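Local atomic coordinates of glutathione S-transferase 2 (Heligmosomoides polygyrus, PDB entry 1TW9), a protein that probably catalyses the conjugation of glutathione to electrophilic compounds, displacing a halide from organic halides. Residues V32-Q36 / E37-P41; Q59-Q63 / S64-C68; L71-F75 / G76-A80; G134-T137 / K138-K142; P192-K195 / K196-T200. All coordinates share one frame; numbering follows the deposited sequence.

Interaction 1: V32-Q36 / E37-P41; sequences VRLTQ and ETFVP. Unlike the reference sequence in segment 37-41: Val40 (reference Ala).
The shortest bond in this strand-to-helix turn runs from Phe39 N to Thr35 O, 2.8 Å long, with the donor almost in line with the carbonyl. Thr35 serves the first helical turn twice, because its side chain also acts as an N-cap: OG1 accepts from Thr38 N at 3.0 Å, with an N-H...O angle of 151°. Thr35 chi1 of 60° swings OG1 in between its own backbone N and carbonyl carbon, where it can take up a donor that has no earlier turn to bond to. One residue on, Val40 N reaches Gln36 O in a longer bond of 3.2 Å.

The side chains fill in around this cap. Thr38 turns its methyl back to the strand, and CG2 sits 3.5 Å from Leu34 CB as the two side chains cross at about a right angle. Leu34 CD1 comes up to the edge of the Phe39 ring, 4.3 Å from its CD1. On the other flank the Gln36 amide approaches the ring obliquely, its plane 78° from that of the ring, with OE1 3.8 Å from Phe39 CD2. Thr35 N is buried by the turn and has no polar partner in the model.

Strand 30-34 pairs with strand 4-9 through backbone bonds such as Leu34 with Tyr8, and the Phe39 ring meets that of Phe9, which ties the short helix 36-39 back to the sheet.

Interaction 2: Q59-Q63 / S64-C68; sequences QQLAQ and SQAIC
Leu61 and Ile67 pack together across a strand-to-helix turn of the thioredoxin-like domain; in glutathione transferases generally, this turn helps to hold the gamma-glutamyl end of glutathione. Strand 59-62 and helix 64-68 meet with their directions 122° apart. Among the polar contacts, Gln63, at the N-cap position, offers its carbonyl to the first turn: Ile67 N bonds to Gln63 O at 2.9 Å, nearly straight at 168°. Ser64 OG turns from the strand to bond with Ala14 O.

The apolar contacts centre on Ile67, whose CG1 lies beside its own backbone N (chi1 -69°) and thus leans back over the turn. Leu61 CG is 4.0 Å from Ile67 CG1, the two side chains sliding past each other in opposite directions, and Leu61 CD1 reaches Ala66 CB at 4.4 Å. Cutting Ile67 back to an alanine is likely to open a gap beside Leu61 and to lose the packing on Leu54 and Ala18. Leu61 packs in addition on Ala86 of the second subunit.

Carbonyl oxygens take a further set of methyl contacts. Ile67 CD1 approaches Leu61 O at 3.4 Å, while Ala66 CB lies 3.6 Å from Ala62 O, a buried oxygen with no polar partner in the model.

Interaction 3: L71-F75 / G76-A80; sequences LAKTF and GFAGA
Ala72 O takes two backbone donors where helix 64-75 ends. Phe77 N bonds to it at 2.8 Å and nearly straight (172°), and Gly76 N bonds to it at 2.9 Å with a more bent angle of 130°. The first, a six-to-one bond, and the positive phi of Gly76 (98°) give a Schellman-like end, though the five-to-two bond is missing, Gly76 N being 3.7 Å from Lys73 O.

Around this helix end comes apolar contact. Ala72 CB and Phe77 CB are 4.2 Å apart, and Ala78 CB rests on Lys73 CG at 3.6 Å. The Phe77 ring turns one face to Phe75 O, which stands 3.6 Å above its plane toward the rim. With an alanine here instead of Phe77, Phe75 CB would probably be left without its ring neighbour and a gap would open beside Leu24, Ala25 and Ile153.

Farther out, a water accepts from Lys73 NZ and donates to Ala78 O, 2.9 Å from the oxygen; NZ also bonds to Ser85 OG. Phe77 pairs through its backbone with Trp155, and Gly76 O accepts from Lys152 NZ. The helix end is thus closed by its own backbone, and lysines serve the carbonyls of the loop after it, directly or through water.

Interaction 4: G134-T137 / K138-K142; sequences GFIT and KFLKK. Unlike the reference sequence in segment 138-142: Leu140 (reference Pro).
The closing turns of helix 119-142, in the helical C-terminal domain, show how one helix serves several neighbours, with Ile136 and Leu140 on its inner flank. Ile136 CG2 touches Leu140 CD1 at 3.7 Å, and the pair packs on helix 179-189 through Val181 and His184. Leu140 stands where the reference sequence has proline; here its N donates to Ile136 O at 2.9 Å. The next bond is shorter, Lys141 N to Thr137 O at 2.7 Å.

Phe139 brings its ring edge to the backbone: CD1 lies 3.3 Å from Phe135 O, which is in the ring plane. Lys142 CE stands over one face of the same ring, 4.1 Å above it.

Two lysines lead outward. Lys138 runs alongside Phe135, its chain bent at chi3 (84°) to bring NZ within 4.1 Å of Phe135 CD2, at an oblique approach; NZ then bonds to Pro47 O of the second subunit, on which Phe135 also packs. Lys141 passes over Thr137, with NZ 3.4 Å from Thr137 CG2, and forms a salt bridge with Glu180. Apolar Ile136, Phe139 and Leu140 inward and lysines outward make this an amphipathic alpha-helix, here of the all-helical C-terminal domain of the glutathione transferase fold.

Interaction 5: P192-K195 / K196-T200; sequences PRIK and KWIET
The carboxylate of Glu199 slants across the aliphatic stem of Lys195 one turn back along helix 192-200, OE2 being 3.5 Å from Lys195 CE. The charged ends do not meet, since Lys195 NZ and Glu199 OE2 are 4.8 Å apart; any attraction is probably modest. The side chain of Trp197, the other large flat group, meets the preceding turn through CB alone, 3.6 Å from Arg193 O. With its CG anti to the backbone N (chi1 167°), the indole is carried off to helix 16-24, packing on Arg19, Gln20 and Ala23 while NE1 bonds to Glu16 OE2. The Arg193 guanidinium reaches the end of that helix, NH1 bonding to Leu24 O.

Beneath these side chains runs the alpha-helical bonding. Ile198 N meets Ile194 O at 2.8 Å, whereas Trp197 N comes to Arg193 O from 42° out of the carbonyl plane at 3.2 Å. The isoleucines of the first of these bonds also pack, Ile194 CG2 lying 3.8 Å from Ile198 CD1, and Ile194 rests on Leu24. This surface helix of the C-terminal domain therefore packs against the N-terminal domain. At its last residue the hydroxyl turns back: Thr200 OG1 donates to Lys196 O at 2.9 Å.

Overall arrangement
Five local contacts, strung in series along the chain, sample the turns, helix ends and helices of a two-domain fold. Interactions 1 and 2 sit on the outermost strands, 30-34 and 59-62, of the thioredoxin-like sheet, their centres about 18 Å apart. Interactions 2 and 3 mark the start and end of helix 64-75, with centres about 14 Å apart; the loop of interaction 3 then leads to helix 82-101. Interactions 4 and 5 belong to the C-terminal domain, about 26 Å apart between centres. Interaction 5 touches interaction 1, Arg33 NH2 lying 4.0 Å from Trp197 CZ2, at a place where the two domains meet. Interactions 2 and 4, on opposite sides of the chain's centre, both meet the second subunit.

Interaction 1: V32-Q36 / E37-P41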
loop_
_atom_site.group_PDB
_atom_site.type_symbol
_atom_site.label_atom_id
_atom_site.label_comp_id
_atom_site.label_asym_id
_atom_site.label_seq_id
_atom_site.Cartn_x
_atom_site.Cartn_y
_atom_site.Cartn_z
ATOM N N VAL A 32 20.932 1.578 9.168
ATOM C CA VAL A 32 21.554 0.244 9.294
ATOM C C VAL A 32 21.480 -0.516 7.970
ATOM O O VAL A 32 20.407 -0.745 7.431
ATOM C CB VAL A 32 20.956 -0.589 10.456
ATOM C CG1 VAL A 32 21.616 -1.940 10.522
ATOM C CG2 VAL A 32 21.099 0.220 11.804
ATOM N N ARG A 33 22.670 -0.873 7.457
ATOM C CA ARG A 33 22.802 -1.475 6.145
ATOM C C ARG A 33 23.464 -2.828 6.368
ATOM O O ARG A 33 24.681 -2.935 6.590
ATOM C CB ARG A 33 23.647 -0.615 5.213
ATOM C CG ARG A 33 22.959 0.650 4.837
ATOM C CD ARG A 33 23.845 1.685 4.144
ATOM N NE ARG A 33 23.095 2.859 3.827
ATOM C CZ ARG A 33 22.700 3.206 2.603
ATOM N NH1 ARG A 33 23.099 2.509 1.534
ATOM N NH2 ARG A 33 21.962 4.284 2.432
ATOM N N LEU A 34 22.633 -3.841 6.290
ATOM C CA LEU A 34 23.063 -5.201 6.515
ATOM C C LEU A 34 23.675 -5.828 5.293
ATOM O O LEU A 34 23.254 -5.573 4.185
ATOM C CB LEU A 34 21.851 -6.021 6.938
ATOM C CG LEU A 34 21.117 -5.582 8.208
ATOM C CD1 LEU A 34 19.990 -6.486 8.462
ATOM C CD2 LEU A 34 22.050 -5.522 9.439
ATOM N N THR A 35 24.644 -6.727 5.511
ATOM C CA THR A 35 25.031 -7.658 4.486
ATOM C C THR A 35 24.050 -8.847 4.509
ATOM O O THR A 35 23.327 -9.056 5.487
ATOM C CB THR A 35 26.455 -8.172 4.730
ATOM O OG1 THR A 35 26.528 -8.831 6.011
ATOM C CG2 THR A 35 27.482 -7.009 4.851
ATOM N N GLN A 36 24.028 -9.609 3.429
ATOM C CA GLN A 36 23.236 -10.841 3.389
ATOM C C GLN A 36 23.625 -11.724 4.568
ATOM O O GLN A 36 22.782 -12.387 5.168
ATOM C CB GLN A 36 23.481 -11.625 2.098
ATOM C CG GLN A 36 22.228 -12.163 1.382
ATOM C CD GLN A 36 21.079 -12.571 2.304
ATOM O OE1 GLN A 36 19.939 -12.198 2.067
ATOM N NE2 GLN A 36 21.378 -13.358 3.327
ATOM N N GLU A 37 24.911 -11.723 4.893
ATOM C CA GLU A 37 25.434 -12.564 5.938
ATOM C C GLU A 37 24.951 -12.121 7.315
ATOM O O GLU A 37 24.647 -12.965 8.167
ATOM C CB GLU A 37 26.974 -12.602 5.871
ATOM C CG GLU A 37 27.537 -13.388 4.693
ATOM C CD GLU A 37 27.486 -12.675 3.337
ATOM O OE1 GLU A 37 27.222 -11.443 3.270
ATOM O OE2 GLU A 37 27.731 -13.390 2.324
ATOM N N THR A 38 24.852 -10.814 7.561
ATOM C CA THR A 38 24.348 -10.398 8.869
ATOM C C THR A 38 22.826 -10.430 8.914
ATOM O O THR A 38 22.250 -10.522 9.997
ATOM C CB THR A 38 24.868 -9.023 9.293
ATOM O OG1 THR A 38 24.298 -8.658 10.563
ATOM C CG2 THR A 38 24.384 -7.976 8.370
ATOM N N PHE A 39 22.193 -10.359 7.749
ATOM C CA PHE A 39 20.722 -10.439 7.663
ATOM C C PHE A 39 20.195 -11.805 8.107
ATOM O O PHE A 39 19.178 -11.878 8.799
ATOM C CB PHE A 39 20.267 -10.192 6.230
ATOM C CG PHE A 39 18.798 -10.486 5.989
ATOM C CD1 PHE A 39 17.828 -9.555 6.311
ATOM C CD2 PHE A 39 18.392 -11.707 5.478
ATOM C CE1 PHE A 39 16.485 -9.832 6.091
ATOM C CE2 PHE A 39 17.063 -11.963 5.271
ATOM C CZ PHE A 39 16.108 -10.988 5.589
ATOM N N VAL A 40 20.894 -12.868 7.701
ATOM C CA VAL A 40 20.422 -14.261 7.914
ATOM C C VAL A 40 19.970 -14.576 9.356
ATOM O O VAL A 40 18.823 -15.010 9.547
ATOM C CB VAL A 40 21.448 -15.293 7.462
ATOM C CG1 VAL A 40 20.875 -16.701 7.638
ATOM C CG2 VAL A 40 21.838 -15.060 6.027
ATOM N N PRO A 41 20.824 -14.337 10.361
ATOM C CA PRO A 41 20.418 -14.515 11.754
ATOM C C PRO A 41 19.387 -13.511 12.261
ATOM O O PRO A 41 18.803 -13.725 13.333
ATOM C CB PRO A 41 21.735 -14.328 12.517
ATOM C CG PRO A 41 22.807 -14.619 11.474
ATOM C CD PRO A 41 22.232 -13.898 10.286
#

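Interaction 2: Q59-Q63 / S64-C68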
loop_
_atom_site.group_PDB
_atom_site.type_symbol
_atom_site.label_atom_id
_atom_site.label_comp_id
_atom_site.label_asym_id
_atom_site.label_seq_id
_atom_site.Cartn_x
_atom_site.Cartn_y
_atom_site.Cartn_z
ATOM N N GLN A 59 10.196 0.074 18.729
ATOM C CA GLN A 59 9.005 -0.639 18.256
ATOM C C GLN A 59 9.128 -0.787 16.732
ATOM O O GLN A 59 9.382 0.193 16.017
ATOM C CB GLN A 59 7.740 0.083 18.679
ATOM C CG GLN A 59 7.682 0.330 20.189
ATOM C CD GLN A 59 7.670 -0.961 20.980
ATOM O OE1 GLN A 59 6.973 -1.915 20.604
ATOM N NE2 GLN A 59 8.439 -1.011 22.106
ATOM N N GLN A 60 8.984 -2.026 16.257
ATOM C CA GLN A 60 9.190 -2.319 14.833
ATOM C C GLN A 60 7.959 -2.037 13.986
ATOM O O GLN A 60 6.840 -2.354 14.380
ATOM C CB GLN A 60 9.555 -3.777 14.600
ATOM C CG GLN A 60 10.812 -4.255 15.224
ATOM C CD GLN A 60 11.047 -5.681 14.884
ATOM O OE1 GLN A 60 10.168 -6.511 15.163
ATOM N NE2 GLN A 60 12.223 -5.999 14.294
ATOM N N LEU A 61 8.229 -1.537 12.793
ATOM C CA LEU A 61 7.251 -1.345 11.753
ATOM C C LEU A 61 7.887 -1.769 10.432
ATOM O O LEU A 61 8.914 -1.178 10.010
ATOM C CB LEU A 61 6.868 0.117 11.646
ATOM C CG LEU A 61 5.952 0.545 10.437
ATOM C CD1 LEU A 61 4.580 -0.156 10.495
ATOM C CD2 LEU A 61 5.789 2.032 10.312
ATOM N N ALA A 62 7.259 -2.752 9.806
ATOM C CA ALA A 62 7.792 -3.315 8.567
ATOM C C ALA A 62 6.982 -2.782 7.372
ATOM O O ALA A 62 5.982 -2.104 7.533
ATOM C CB ALA A 62 7.735 -4.814 8.587
ATOM N N GLN A 63 7.473 -3.098 6.186
ATOM C CA GLN A 63 6.818 -2.880 4.898
ATOM C C GLN A 63 7.097 -1.438 4.410
ATOM O O GLN A 63 6.683 -0.451 4.991
ATOM C CB GLN A 63 5.355 -3.208 4.884
ATOM C CG GLN A 63 5.004 -4.649 5.203
ATOM C CD GLN A 63 5.317 -5.583 4.080
ATOM O OE1 GLN A 63 5.362 -6.786 4.270
ATOM N NE2 GLN A 63 5.577 -5.027 2.906
ATOM N N SER A 64 7.812 -1.373 3.283
ATOM C CA SER A 64 8.279 -0.132 2.681
ATOM C C SER A 64 7.279 0.993 2.654
ATOM O O SER A 64 7.515 2.060 3.131
ATOM C CB SER A 64 8.702 -0.430 1.204
ATOM O OG SER A 64 9.376 0.711 0.743
ATOM N N GLN A 65 6.140 0.764 2.015
ATOM C CA GLN A 65 5.194 1.855 1.873
ATOM C C GLN A 65 4.547 2.193 3.227
ATOM O O GLN A 65 4.214 3.340 3.462
ATOM C CB GLN A 65 4.102 1.558 0.867
ATOM C CG GLN A 65 4.633 1.733 -0.545
ATOM C CD GLN A 65 3.662 1.884 -1.676
ATOM O OE1 GLN A 65 2.402 1.877 -1.540
ATOM N NE2 GLN A 65 4.266 1.906 -2.893
ATOM N N ALA A 66 4.386 1.222 4.123
ATOM C CA ALA A 66 3.800 1.515 5.465
ATOM C C ALA A 66 4.724 2.459 6.276
ATOM O O ALA A 66 4.281 3.351 6.941
ATOM C CB ALA A 66 3.561 0.279 6.201
ATOM N N ILE A 67 5.990 2.159 6.164
ATOM C CA ILE A 67 7.061 2.941 6.737
ATOM C C ILE A 67 7.064 4.381 6.181
ATOM O O ILE A 67 7.067 5.360 6.943
ATOM C CB ILE A 67 8.397 2.233 6.536
ATOM C CG1 ILE A 67 8.495 0.950 7.389
ATOM C CG2 ILE A 67 9.498 3.185 6.882
ATOM C CD1 ILE A 67 9.707 0.156 7.009
ATOM N N CYS A 68 7.055 4.515 4.864
ATOM C CA CYS A 68 7.137 5.836 4.201
ATOM C C CYS A 68 5.917 6.656 4.579
ATOM O O CYS A 68 6.049 7.789 4.899
ATOM C CB CYS A 68 7.166 5.657 2.692
ATOM S SG CYS A 68 8.784 5.073 2.255
#

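Interaction 3: L71-F75 / G76-A80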
loop_
_atom_site.group_PDB
_atom_site.type_symbol
_atom_site.label_atom_id
_atom_site.label_comp_id
_atom_site.label_asym_id
_atom_site.label_seq_id
_atom_site.Cartn_x
_atom_site.Cartn_y
_atom_site.Cartn_z
ATOM N N LEU A 71 6.175 7.823 8.285
ATOM C CA LEU A 71 7.161 8.887 8.375
ATOM C C LEU A 71 6.649 10.121 7.733
ATOM O O LEU A 71 6.724 11.199 8.292
ATOM C CB LEU A 71 8.448 8.440 7.742
ATOM C CG LEU A 71 9.204 7.386 8.495
ATOM C CD1 LEU A 71 10.419 6.934 7.678
ATOM C CD2 LEU A 71 9.547 7.773 9.973
ATOM N N ALA A 72 6.017 9.973 6.570
ATOM C CA ALA A 72 5.468 11.154 5.856
ATOM C C ALA A 72 4.351 11.890 6.591
ATOM O O ALA A 72 4.368 13.073 6.698
ATOM C CB ALA A 72 5.022 10.786 4.475
ATOM N N LYS A 73 3.501 11.153 7.285
ATOM C CA LYS A 73 2.464 11.744 8.099
ATOM C C LYS A 73 3.084 12.408 9.344
ATOM O O LYS A 73 2.573 13.440 9.818
ATOM C CB LYS A 73 1.450 10.719 8.459
ATOM C CG LYS A 73 0.587 10.358 7.278
ATOM C CD LYS A 73 -0.451 9.206 7.549
ATOM C CE LYS A 73 -1.523 8.996 6.458
ATOM N NZ LYS A 73 -2.563 10.114 6.385
ATOM N N THR A 74 4.082 11.762 9.896
ATOM C CA THR A 74 4.756 12.300 11.054
ATOM C C THR A 74 5.271 13.680 10.760
ATOM O O THR A 74 5.229 14.608 11.596
ATOM C CB THR A 74 5.884 11.359 11.481
ATOM O OG1 THR A 74 5.335 10.132 11.928
ATOM C CG2 THR A 74 6.666 11.879 12.661
ATOM N N PHE A 75 5.864 13.830 9.571
ATOM C CA PHE A 75 6.663 15.029 9.227
ATOM C C PHE A 75 5.978 16.022 8.318
ATOM O O PHE A 75 6.526 17.107 8.032
ATOM C CB PHE A 75 8.053 14.601 8.674
ATOM C CG PHE A 75 8.855 13.839 9.653
ATOM C CD1 PHE A 75 9.297 12.577 9.379
ATOM C CD2 PHE A 75 9.113 14.398 10.872
ATOM C CE1 PHE A 75 10.060 11.902 10.331
ATOM C CE2 PHE A 75 9.836 13.731 11.786
ATOM C CZ PHE A 75 10.236 12.471 11.538
ATOM N N GLY A 76 4.791 15.677 7.824
ATOM C CA GLY A 76 3.991 16.633 7.058
ATOM C C GLY A 76 4.088 16.500 5.536
ATOM O O GLY A 76 3.895 17.490 4.838
ATOM N N PHE A 77 4.418 15.301 5.041
ATOM C CA PHE A 77 4.684 15.103 3.639
ATOM C C PHE A 77 3.670 14.080 3.087
ATOM O O PHE A 77 4.009 13.276 2.188
ATOM C CB PHE A 77 6.102 14.639 3.368
ATOM C CG PHE A 77 7.158 15.603 3.983
ATOM C CD1 PHE A 77 8.039 15.199 4.930
ATOM C CD2 PHE A 77 7.177 16.887 3.555
ATOM C CE1 PHE A 77 8.935 16.198 5.459
ATOM C CE2 PHE A 77 8.077 17.784 4.058
ATOM C CZ PHE A 77 8.870 17.405 5.025
ATOM N N ALA A 78 2.504 14.052 3.682
ATOM C CA ALA A 78 1.423 13.107 3.188
ATOM C C ALA A 78 0.126 13.844 2.860
ATOM O O ALA A 78 -0.937 13.275 2.998
ATOM C CB ALA A 78 1.188 12.070 4.149
ATOM N N GLY A 79 0.226 15.026 2.302
ATOM C CA GLY A 79 -0.915 15.762 1.874
ATOM C C GLY A 79 -1.536 16.586 2.975
ATOM O O GLY A 79 -1.209 16.422 4.163
ATOM N N ALA A 80 -2.403 17.506 2.568
ATOM C CA ALA A 80 -3.034 18.463 3.476
ATOM C C ALA A 80 -4.359 18.077 4.049
ATOM O O ALA A 80 -4.789 18.625 5.043
ATOM C CB ALA A 80 -3.107 19.826 2.816
HETATM O O HOH W 1 -1.746 12.837 5.753
#

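Interaction 4: G134-T137 / K138-K142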
loop_
_atom_site.group_PDB
_atom_site.type_symbol
_atom_site.label_atom_id
_atom_site.label_comp_id
_atom_site.label_asym_id
_atom_site.label_seq_id
_atom_site.Cartn_x
_atom_site.Cartn_y
_atom_site.Cartn_z
ATOM N N GLY A 134 2.058 7.880 -18.490
ATOM C CA GLY A 134 0.877 8.553 -18.991
ATOM C C GLY A 134 -0.015 8.904 -17.813
ATOM O O GLY A 134 -0.563 10.036 -17.747
ATOM N N PHE A 135 -0.234 7.951 -16.905
ATOM C CA PHE A 135 -1.083 8.226 -15.711
ATOM C C PHE A 135 -0.488 9.332 -14.838
ATOM O O PHE A 135 -1.211 10.279 -14.436
ATOM C CB PHE A 135 -1.273 6.974 -14.837
ATOM C CG PHE A 135 -2.013 5.843 -15.524
ATOM C CD1 PHE A 135 -1.595 4.528 -15.348
ATOM C CD2 PHE A 135 -3.105 6.077 -16.330
ATOM C CE1 PHE A 135 -2.267 3.484 -15.957
ATOM C CE2 PHE A 135 -3.772 5.050 -16.920
ATOM C CZ PHE A 135 -3.342 3.735 -16.744
ATOM N N ILE A 136 0.794 9.240 -14.577
ATOM C CA ILE A 136 1.536 10.260 -13.796
ATOM C C ILE A 136 1.424 11.640 -14.418
ATOM O O ILE A 136 1.161 12.630 -13.730
ATOM C CB ILE A 136 3.072 9.875 -13.624
ATOM C CG1 ILE A 136 3.253 8.646 -12.780
ATOM C CG2 ILE A 136 3.894 11.082 -12.981
ATOM C CD1 ILE A 136 2.507 8.655 -11.508
ATOM N N THR A 137 1.606 11.725 -15.734
ATOM C CA THR A 137 1.513 12.982 -16.482
ATOM C C THR A 137 0.142 13.667 -16.346
ATOM O O THR A 137 0.039 14.898 -16.164
ATOM C CB THR A 137 1.836 12.715 -17.931
ATOM O OG1 THR A 137 3.216 12.294 -18.018
ATOM C CG2 THR A 137 1.787 14.023 -18.715
ATOM N N LYS A 138 -0.909 12.859 -16.365
ATOM C CA LYS A 138 -2.260 13.334 -16.165
ATOM C C LYS A 138 -2.411 13.990 -14.783
ATOM O O LYS A 138 -2.971 15.051 -14.707
ATOM C CB LYS A 138 -3.211 12.171 -16.386
ATOM C CG LYS A 138 -4.555 12.337 -15.981
ATOM C CD LYS A 138 -5.371 11.073 -16.396
ATOM C CE LYS A 138 -5.269 9.885 -15.358
ATOM N NZ LYS A 138 -6.191 8.809 -15.923
ATOM N N PHE A 139 -1.846 13.386 -13.739
ATOM C CA PHE A 139 -1.842 13.999 -12.427
ATOM C C PHE A 139 -1.020 15.316 -12.392
ATOM O O PHE A 139 -1.482 16.337 -11.856
ATOM C CB PHE A 139 -1.360 12.981 -11.387
ATOM C CG PHE A 139 -2.441 12.065 -10.920
ATOM C CD1 PHE A 139 -2.842 10.993 -11.658
ATOM C CD2 PHE A 139 -3.074 12.282 -9.679
ATOM C CE1 PHE A 139 -3.816 10.110 -11.216
ATOM C CE2 PHE A 139 -4.087 11.414 -9.252
ATOM C CZ PHE A 139 -4.474 10.342 -10.005
ATOM N N LEU A 140 0.185 15.293 -12.967
ATOM C CA LEU A 140 0.996 16.510 -13.038
ATOM C C LEU A 140 0.282 17.610 -13.776
ATOM O O LEU A 140 0.245 18.799 -13.354
ATOM C CB LEU A 140 2.318 16.232 -13.720
ATOM C CG LEU A 140 3.141 15.245 -12.932
ATOM C CD1 LEU A 140 4.360 14.653 -13.666
ATOM C CD2 LEU A 140 3.651 15.877 -11.635
ATOM N N LYS A 141 -0.271 17.298 -14.918
ATOM C CA LYS A 141 -0.757 18.418 -15.673
ATOM C C LYS A 141 -2.071 19.024 -15.112
ATOM O O LYS A 141 -2.397 20.159 -15.423
ATOM C CB LYS A 141 -0.703 18.193 -17.151
ATOM C CG LYS A 141 -1.573 17.165 -17.700
ATOM C CD LYS A 141 -0.941 16.672 -19.047
ATOM C CE LYS A 141 -0.094 17.696 -19.801
ATOM N NZ LYS A 141 1.198 17.046 -20.200
ATOM N N LYS A 142 -2.765 18.315 -14.226
ATOM C CA LYS A 142 -3.949 18.931 -13.613
ATOM C C LYS A 142 -3.663 19.677 -12.342
ATOM O O LYS A 142 -4.563 20.311 -11.790
ATOM C CB LYS A 142 -5.048 17.918 -13.400
ATOM C CG LYS A 142 -4.841 16.958 -12.308
ATOM C CD LYS A 142 -6.012 16.011 -12.300
ATOM C CE LYS A 142 -5.775 14.805 -11.431
ATOM N NZ LYS A 142 -7.004 13.915 -11.523
#

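Interaction 5: P192-K195 / K196-T200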
loop_
_atom_site.group_PDB
_atom_site.type_symbol
_atom_site.label_atom_id
_atom_site.label_comp_id
_atom_site.label_asym_id
_atom_site.label_seq_id
_atom_site.Cartn_x
_atom_site.Cartn_y
_atom_site.Cartn_z
ATOM N N PRO A 192 16.636 21.153 -1.856
ATOM C CA PRO A 192 17.954 21.163 -1.181
ATOM C C PRO A 192 18.279 19.940 -0.283
ATOM O O PRO A 192 19.349 19.371 -0.397
ATOM C CB PRO A 192 17.956 22.480 -0.420
ATOM C CG PRO A 192 17.151 23.374 -1.294
ATOM C CD PRO A 192 16.097 22.518 -1.970
ATOM N N ARG A 193 17.383 19.564 0.629
ATOM C CA ARG A 193 17.668 18.412 1.503
ATOM C C ARG A 193 17.758 17.077 0.778
ATOM O O ARG A 193 18.506 16.147 1.195
ATOM C CB ARG A 193 16.605 18.363 2.583
ATOM C CG ARG A 193 16.818 19.427 3.620
ATOM C CD ARG A 193 15.677 19.475 4.593
ATOM N NE ARG A 193 15.948 20.408 5.647
ATOM C CZ ARG A 193 15.070 20.705 6.614
ATOM N NH1 ARG A 193 13.855 20.125 6.652
ATOM N NH2 ARG A 193 15.405 21.575 7.557
ATOM N N ILE A 194 17.020 16.944 -0.315
ATOM C CA ILE A 194 17.104 15.751 -1.085
ATOM C C ILE A 194 18.394 15.729 -1.952
ATOM O O ILE A 194 19.123 14.720 -2.019
ATOM C CB ILE A 194 15.863 15.651 -1.990
ATOM C CG1 ILE A 194 14.563 15.589 -1.146
ATOM C CG2 ILE A 194 15.992 14.448 -2.926
ATOM C CD1 ILE A 194 14.511 14.458 -0.207
ATOM N N LYS A 195 18.703 16.857 -2.558
ATOM C CA LYS A 195 19.952 17.005 -3.304
ATOM C C LYS A 195 21.141 16.685 -2.462
ATOM O O LYS A 195 22.017 15.968 -2.891
ATOM C CB LYS A 195 20.085 18.455 -3.764
ATOM C CG LYS A 195 21.260 18.774 -4.699
ATOM C CD LYS A 195 21.234 20.257 -5.113
ATOM C CE LYS A 195 22.529 20.689 -5.824
ATOM N NZ LYS A 195 22.284 21.741 -6.829
ATOM N N LYS A 196 21.131 17.211 -1.243
ATOM C CA LYS A 196 22.231 16.952 -0.288
ATOM C C LYS A 196 22.351 15.469 0.038
ATOM O O LYS A 196 23.477 14.889 0.068
ATOM C CB LYS A 196 21.977 17.684 0.998
ATOM C CG LYS A 196 23.110 17.556 1.996
ATOM C CD LYS A 196 22.616 17.966 3.364
ATOM C CE LYS A 196 23.728 18.443 4.316
ATOM N NZ LYS A 196 23.296 18.337 5.751
ATOM N N TRP A 197 21.225 14.819 0.238
ATOM C CA TRP A 197 21.228 13.385 0.549
ATOM C C TRP A 197 21.754 12.613 -0.673
ATOM O O TRP A 197 22.561 11.709 -0.519
ATOM C CB TRP A 197 19.840 12.866 0.935
ATOM C CG TRP A 197 19.759 11.380 0.950
ATOM C CD1 TRP A 197 19.067 10.621 0.106
ATOM C CD2 TRP A 197 20.466 10.477 1.820
ATOM N NE1 TRP A 197 19.253 9.288 0.377
ATOM C CE2 TRP A 197 20.110 9.178 1.450
ATOM C CE3 TRP A 197 21.406 10.627 2.850
ATOM C CZ2 TRP A 197 20.646 8.044 2.058
ATOM C CZ3 TRP A 197 21.855 9.479 3.471
ATOM C CH2 TRP A 197 21.527 8.229 3.042
ATOM N N ILE A 198 21.274 12.954 -1.853
ATOM C CA ILE A 198 21.715 12.248 -3.074
ATOM C C ILE A 198 23.209 12.385 -3.291
ATOM O O ILE A 198 23.916 11.364 -3.625
ATOM C CB ILE A 198 20.882 12.672 -4.275
ATOM C CG1 ILE A 198 19.444 12.189 -4.080
ATOM C CG2 ILE A 198 21.523 12.141 -5.547
ATOM C CD1 ILE A 198 18.519 12.715 -5.132
ATOM N N GLU A 199 23.756 13.575 -2.987
ATOM C CA GLU A 199 25.168 13.831 -3.119
ATOM C C GLU A 199 26.000 13.035 -2.148
ATOM O O GLU A 199 27.169 12.787 -2.466
ATOM C CB GLU A 199 25.488 15.305 -2.867
ATOM C CG GLU A 199 24.943 16.213 -3.915
ATOM C CD GLU A 199 25.136 17.675 -3.551
ATOM O OE1 GLU A 199 25.503 18.012 -2.373
ATOM O OE2 GLU A 199 24.899 18.471 -4.452
ATOM N N THR A 200 25.427 12.676 -0.996
ATOM C CA THR A 200 26.120 12.047 0.110
ATOM C C THR A 200 25.812 10.585 0.423
ATOM O O THR A 200 26.545 9.965 1.220
ATOM C CB THR A 200 25.985 12.840 1.404
ATOM O OG1 THR A 200 24.628 12.894 1.834
ATOM C CG2 THR A 200 26.401 14.271 1.201
#